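Local coordinates for protein pyrrolysyl-tRNA synthetase (Desulfitobacterium hafniense, PDB 3DSQ) that probably joins pyrrolysine to its cognate tRNA using ATP, as a homodimeric class II aminoacyl-tRNA synthetase, at residues 20-25 against 44-49; 74-79 against 255-260. All coordinates share one frame; numbering follows the deposited sequence.

In the fold
Contact 1 packs the short helix 16-24 against the long helix 39-68, its centre about 26 Å from the centre of the chain. Contact 2 is a buried contact in the class II core, its centre about 8 Å from that of the chain, where helix 72-85 meets the junction of strand 250-256 and helix 257-265. The two are consecutive along the chain, as helix 72-85 follows helix 39-68, but they do not touch: their centres are 28 Å apart and their nearest atoms about 13 Å. The side chain of Leu257 in contact 2 lies about 13 Å from a bound sodium ion held by Ser163, Gln164 and Gln167. Contact 2 also adjoins the second subunit, which does not touch the segments of contact 1.

Contact 1 of 2, residues 20-25 against 44-49; sequences QRLKEL and RAFQGI
Phe46 pushes its ring toward helix 16-24 and meets Leu22 and Arg21 there, in a contact that is apolar throughout and buries 196 Å² in all. Leu22 and Phe46 bury nearly equal areas, 68 and 67 Å²: CD2 of Leu22 lies 3.7 Å from CE1 of Phe46, at an oblique slant to the ring, and the same methyl reaches CG2 of Ile49 at 3.9 Å, one turn further along helix 39-68. With CG of Phe46 anti to the backbone N (chi1 169°), the ring is carried out to the neighbouring helix. The two helix segments run nearly parallel, 15° apart with axes 11.1 Å distant, and side chains bridge the span between them. Leu32 and Leu53 also pack on Leu22, drawing helix 29-32 and the next turn of helix 39-68 into the cluster.

Arg21 touches Phe46 with its aliphatic part, CG standing 3.7 Å from CZ at the ring edge. A bend at chi2 (50°) then turns the chain away from the ring, and the charged end finds polar partners: NE forms a salt bridge with Glu50, while NH1 hydrogen-bonds to OD1 of Asn286 and makes a weak hydrogen bond, part of a salt bridge, with OE1 of Glu24 at 3.4 Å. Leu25 lies over one face of the guanidinium, CD2 4.1 Å above its centre. Were Phe46 reduced to an alanine, Leu22 CD2 and the arm of Arg21 would probably lose the ring they rest against, opening a gap between the helices.

The contact thus separates its duties: hydrocarbon faces hydrocarbon between the helices, while the arginine's charge is probably balanced away from the ring by Glu50 and, weakly, Glu24.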
loop_
_atom_site.group_PDB
_atom_site.type_symbol
_atom_site.label_atom_id
_atom_site.label_comp_id
_atom_site.label_asym_id
_atom_site.label_seq_id
_atom_site.Cartn_x
_atom_site.Cartn_y
_atom_site.Cartn_z
ATOM N N GLN B 20 -26.745 4.449 12.199
ATOM C CA GLN B 20 -25.527 4.505 11.400
ATOM C C GLN B 20 -24.477 5.423 12.029
ATOM O O GLN B 20 -23.286 5.126 12.004
ATOM C CB GLN B 20 -25.821 5.006 9.980
ATOM C CG GLN B 20 -24.571 5.057 9.108
ATOM C CD GLN B 20 -24.795 5.708 7.745
ATOM O OE1 GLN B 20 -25.057 6.914 7.645
ATOM N NE2 GLN B 20 -24.684 4.909 6.690
ATOM N N ARG B 21 -24.930 6.553 12.557
ATOM C CA ARG B 21 -24.047 7.517 13.195
ATOM C C ARG B 21 -23.371 6.882 14.422
ATOM O O ARG B 21 -22.158 6.969 14.597
ATOM C CB ARG B 21 -24.860 8.759 13.594
ATOM C CG ARG B 21 -24.071 9.856 14.309
ATOM C CD ARG B 21 -22.796 10.219 13.574
ATOM N NE ARG B 21 -22.166 11.417 14.122
ATOM C CZ ARG B 21 -21.000 11.908 13.710
ATOM N NH1 ARG B 21 -20.323 11.303 12.743
ATOM N NH2 ARG B 21 -20.519 13.012 14.259
ATOM N N LEU B 22 -24.165 6.228 15.256
ATOM C CA LEU B 22 -23.644 5.578 16.445
ATOM C C LEU B 22 -22.651 4.488 16.063
ATOM O O LEU B 22 -21.684 4.233 16.790
ATOM C CB LEU B 22 -24.793 4.993 17.272
ATOM C CG LEU B 22 -25.769 6.040 17.832
ATOM C CD1 LEU B 22 -26.864 5.341 18.615
ATOM C CD2 LEU B 22 -25.030 7.045 18.729
ATOM N N LYS B 23 -22.881 3.850 14.916
ATOM C CA LYS B 23 -21.980 2.796 14.464
ATOM C C LYS B 23 -20.650 3.381 14.011
ATOM O O LYS B 23 -19.597 2.837 14.324
ATOM C CB LYS B 23 -22.602 1.985 13.321
ATOM C CG LYS B 23 -22.904 0.542 13.686
ATOM C CD LYS B 23 -22.996 -0.355 12.448
ATOM C CE LYS B 23 -23.266 -1.804 12.840
ATOM N NZ LYS B 23 -23.263 -2.720 11.655
ATOM N N GLU B 24 -20.698 4.489 13.277
ATOM C CA GLU B 24 -19.479 5.143 12.804
ATOM C C GLU B 24 -18.631 5.597 13.989
ATOM O O GLU B 24 -17.401 5.694 13.889
ATOM C CB GLU B 24 -19.791 6.394 11.993
ATOM C CG GLU B 24 -20.776 6.237 10.858
ATOM C CD GLU B 24 -20.944 7.542 10.107
ATOM O OE1 GLU B 24 -21.028 8.601 10.765
ATOM O OE2 GLU B 24 -20.997 7.508 8.864
ATOM N N LEU B 25 -19.310 5.928 15.083
ATOM C CA LEU B 25 -18.652 6.384 16.298
ATOM C C LEU B 25 -18.304 5.208 17.201
ATOM O O LEU B 25 -17.919 5.391 18.355
ATOM C CB LEU B 25 -19.560 7.363 17.048
ATOM C CG LEU B 25 -19.916 8.616 16.253
ATOM C CD1 LEU B 25 -20.889 9.511 17.023
ATOM C CD2 LEU B 25 -18.636 9.349 15.937
ATOM N N ARG B 44 -33.293 12.772 22.224
ATOM C CA ARG B 44 -32.538 13.379 23.315
ATOM C C ARG B 44 -31.390 12.464 23.733
ATOM O O ARG B 44 -30.248 12.894 23.865
ATOM C CB ARG B 44 -33.453 13.625 24.516
ATOM C CG ARG B 44 -32.705 13.914 25.804
ATOM C CD ARG B 44 -33.582 13.597 27.000
ATOM N NE ARG B 44 -34.557 14.645 27.246
ATOM C CZ ARG B 44 -35.663 14.484 27.962
ATOM N NH1 ARG B 44 -35.939 13.303 28.501
ATOM N NH2 ARG B 44 -36.487 15.510 28.147
ATOM N N ALA B 45 -31.701 11.195 23.950
ATOM C CA ALA B 45 -30.684 10.240 24.341
ATOM C C ALA B 45 -29.595 10.149 23.285
ATOM O O ALA B 45 -28.407 10.115 23.607
ATOM C CB ALA B 45 -31.310 8.885 24.552
ATOM N N PHE B 46 -30.008 10.112 22.018
ATOM C CA PHE B 46 -29.073 10.007 20.908
ATOM C C PHE B 46 -27.995 11.068 20.972
ATOM O O PHE B 46 -26.805 10.783 20.821
ATOM C CB PHE B 46 -29.807 10.141 19.575
ATOM C CG PHE B 46 -28.891 10.295 18.411
ATOM C CD1 PHE B 46 -28.162 9.208 17.942
ATOM C CD2 PHE B 46 -28.718 11.537 17.808
ATOM C CE1 PHE B 46 -27.276 9.354 16.889
ATOM C CE2 PHE B 46 -27.832 11.694 16.750
ATOM C CZ PHE B 46 -27.107 10.598 16.288
ATOM N N GLN B 47 -28.442 12.299 21.185
ATOM C CA GLN B 47 -27.572 13.454 21.269
ATOM C C GLN B 47 -26.535 13.281 22.378
ATOM O O GLN B 47 -25.351 13.591 22.199
ATOM C CB GLN B 47 -28.425 14.698 21.525
ATOM C CG GLN B 47 -27.835 15.987 21.008
ATOM C CD GLN B 47 -28.789 17.160 21.160
ATOM O OE1 GLN B 47 -29.950 17.093 20.738
ATOM N NE2 GLN B 47 -28.302 18.247 21.757
ATOM N N GLY B 48 -26.985 12.778 23.519
ATOM C CA GLY B 48 -26.087 12.578 24.645
ATOM C C GLY B 48 -25.049 11.502 24.396
ATOM O O GLY B 48 -23.872 11.685 24.714
ATOM N N ILE B 49 -25.480 10.377 23.830
ATOM C CA ILE B 49 -24.562 9.285 23.533
ATOM C C ILE B 49 -23.585 9.702 22.435
ATOM O O ILE B 49 -22.380 9.470 22.545
ATOM C CB ILE B 49 -25.327 8.016 23.101
ATOM C CG1 ILE B 49 -26.157 7.494 24.282
ATOM C CG2 ILE B 49 -24.351 6.953 22.600
ATOM C CD1 ILE B 49 -27.019 6.296 23.940
#

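Contact 2 of 2, residues 74-79 against 255-260; sequences LELEEK and FGLERL
Leu257 and Leu76 each give up about 60 Å² to this contact, nearly four fifths of the 152 Å² it buries. Leu257, in the first turn of helix 257-265, points toward helix 72-85, and its fork takes hold of one methyl of Leu76: CD1 of Leu76 comes to 3.9 Å from CB of Leu257 and stands equally close, at 3.9 Å, to its CD2. CG of Leu76 lies anti to the backbone N (chi1 -153°), which brings that methyl out to its partner. The backbones stay well apart, CA of Leu76 lying 7.9 Å from CA of Leu257, with no hydrogen bond between the segments. Leu73 and Leu80 of helix 72-85 also touch Leu257, which therefore sits among leucines from successive turns of that helix.

Glu77 adds 21 Å² through its aliphatic stem: CG rests 3.8 Å from CD1 of Leu257, the two side chains crossing at about a right angle. Its OE2 ends 6.2 Å from OE2 of Glu258, close enough that the two carboxylates probably feel each other's charge; OE2 of Glu258 is hydrogen-bonded to OG1 of Thr173.

Gly256 occupies the N-cap of helix 257-265, marking where the strand gives way to the helix. Across the dimer, Leu74 and Glu78 pack on Gln91 and Glu78 of the second subunit. A helix at the subunit interface, packed on the first turn of the helix that follows a glycine-rich strand through Gly-Leu-Glu-Arg, is consistent with motif 1 packing on motif 3 in a class II aminoacyl-tRNA synthetase core.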
loop_
_atom_site.group_PDB
_atom_site.type_symbol
_atom_site.label_atom_id
_atom_site.label_comp_id
_atom_site.label_asym_id
_atom_site.label_seq_id
_atom_site.Cartn_x
_atom_site.Cartn_y
_atom_site.Cartn_z
ATOM N N LEU B 74 -1.308 0.868 9.606
ATOM C CA LEU B 74 0.114 1.001 9.326
ATOM C C LEU B 74 0.983 0.443 10.446
ATOM O O LEU B 74 2.047 -0.116 10.193
ATOM C CB LEU B 74 0.473 2.470 9.066
ATOM C CG LEU B 74 -0.112 3.052 7.768
ATOM C CD1 LEU B 74 0.287 4.515 7.633
ATOM C CD2 LEU B 74 0.382 2.244 6.565
ATOM N N GLU B 75 0.526 0.597 11.684
ATOM C CA GLU B 75 1.268 0.098 12.835
ATOM C C GLU B 75 1.233 -1.423 12.784
ATOM O O GLU B 75 2.232 -2.098 13.052
ATOM C CB GLU B 75 0.617 0.601 14.125
ATOM C CG GLU B 75 1.336 0.197 15.401
ATOM C CD GLU B 75 0.539 0.568 16.644
ATOM O OE1 GLU B 75 -0.584 0.042 16.807
ATOM O OE2 GLU B 75 1.033 1.389 17.452
ATOM N N LEU B 76 0.069 -1.953 12.424
ATOM C CA LEU B 76 -0.128 -3.391 12.316
ATOM C C LEU B 76 0.765 -3.923 11.196
ATOM O O LEU B 76 1.431 -4.951 11.353
ATOM C CB LEU B 76 -1.593 -3.689 11.986
ATOM C CG LEU B 76 -2.251 -5.009 12.396
ATOM C CD1 LEU B 76 -3.164 -5.467 11.277
ATOM C CD2 LEU B 76 -1.225 -6.064 12.711
ATOM N N GLU B 77 0.774 -3.215 10.067
ATOM C CA GLU B 77 1.574 -3.618 8.917
ATOM C C GLU B 77 3.062 -3.755 9.232
ATOM O O GLU B 77 3.700 -4.736 8.840
ATOM C CB GLU B 77 1.381 -2.633 7.758
ATOM C CG GLU B 77 0.154 -2.919 6.914
ATOM C CD GLU B 77 0.072 -2.039 5.678
ATOM O OE1 GLU B 77 1.138 -1.612 5.180
ATOM O OE2 GLU B 77 -1.054 -1.788 5.193
ATOM N N GLU B 78 3.623 -2.774 9.931
ATOM C CA GLU B 78 5.035 -2.852 10.264
ATOM C C GLU B 78 5.265 -3.975 11.274
ATOM O O GLU B 78 6.256 -4.702 11.195
ATOM C CB GLU B 78 5.534 -1.527 10.841
ATOM C CG GLU B 78 7.055 -1.493 11.000
ATOM C CD GLU B 78 7.544 -0.307 11.802
ATOM O OE1 GLU B 78 7.390 0.840 11.336
ATOM O OE2 GLU B 78 8.083 -0.523 12.908
ATOM N N LYS B 79 4.336 -4.101 12.215
ATOM C CA LYS B 79 4.380 -5.115 13.267
ATOM C C LYS B 79 4.421 -6.534 12.708
ATOM O O LYS B 79 5.219 -7.365 13.143
ATOM C CB LYS B 79 3.152 -4.965 14.172
ATOM C CG LYS B 79 2.996 -6.029 15.266
ATOM C CD LYS B 79 4.034 -5.893 16.381
ATOM C CE LYS B 79 3.850 -6.991 17.427
ATOM N NZ LYS B 79 4.837 -6.916 18.545
ATOM N N PHE B 255 -4.561 -13.232 5.423
ATOM C CA PHE B 255 -5.344 -12.460 6.386
ATOM C C PHE B 255 -5.862 -11.136 5.816
ATOM O O PHE B 255 -5.223 -10.509 4.973
ATOM C CB PHE B 255 -4.505 -12.089 7.624
ATOM C CG PHE B 255 -3.881 -13.257 8.345
ATOM C CD1 PHE B 255 -2.898 -14.036 7.738
ATOM C CD2 PHE B 255 -4.217 -13.523 9.674
ATOM C CE1 PHE B 255 -2.250 -15.055 8.446
ATOM C CE2 PHE B 255 -3.574 -14.542 10.390
ATOM C CZ PHE B 255 -2.587 -15.305 9.770
ATOM N N GLY B 256 -7.024 -10.714 6.302
ATOM C CA GLY B 256 -7.573 -9.421 5.926
ATOM C C GLY B 256 -7.208 -8.557 7.127
ATOM O O GLY B 256 -7.728 -8.785 8.202
ATOM N N LEU B 257 -6.309 -7.588 6.965
ATOM C CA LEU B 257 -5.884 -6.773 8.104
ATOM C C LEU B 257 -6.940 -5.849 8.708
ATOM O O LEU B 257 -6.991 -5.697 9.936
ATOM C CB LEU B 257 -4.625 -5.965 7.747
ATOM C CG LEU B 257 -3.415 -6.807 7.329
ATOM C CD1 LEU B 257 -2.177 -5.933 7.299
ATOM C CD2 LEU B 257 -3.213 -7.977 8.302
ATOM N N GLU B 258 -7.769 -5.224 7.871
ATOM C CA GLU B 258 -8.806 -4.348 8.406
ATOM C C GLU B 258 -9.760 -5.196 9.230
ATOM O O GLU B 258 -10.205 -4.788 10.305
ATOM C CB GLU B 258 -9.595 -3.629 7.293
ATOM C CG GLU B 258 -8.805 -2.598 6.475
ATOM C CD GLU B 258 -7.977 -3.235 5.376
ATOM O OE1 GLU B 258 -8.093 -4.464 5.194
ATOM O OE2 GLU B 258 -7.219 -2.513 4.690
ATOM N N ARG B 259 -10.066 -6.388 8.732
ATOM C CA ARG B 259 -10.966 -7.272 9.450
ATOM C C ARG B 259 -10.321 -7.727 10.764
ATOM O O ARG B 259 -10.993 -7.841 11.784
ATOM C CB ARG B 259 -11.331 -8.479 8.586
ATOM C CG ARG B 259 -12.280 -9.428 9.275
ATOM C CD ARG B 259 -12.796 -10.512 8.344
ATOM N NE ARG B 259 -13.642 -11.454 9.074
ATOM C CZ ARG B 259 -14.324 -12.448 8.513
ATOM N NH1 ARG B 259 -14.267 -12.639 7.201
ATOM N NH2 ARG B 259 -15.067 -13.251 9.270
ATOM N N LEU B 260 -9.021 -7.993 10.730
ATOM C CA LEU B 260 -8.307 -8.396 11.934
ATOM C C LEU B 260 -8.426 -7.266 12.942
ATOM O O LEU B 260 -8.793 -7.485 14.093
ATOM C CB LEU B 260 -6.819 -8.638 11.650
ATOM C CG LEU B 260 -6.283 -10.007 11.214
ATOM C CD1 LEU B 260 -4.767 -9.999 11.408
ATOM C CD2 LEU B 260 -6.883 -11.133 12.049
#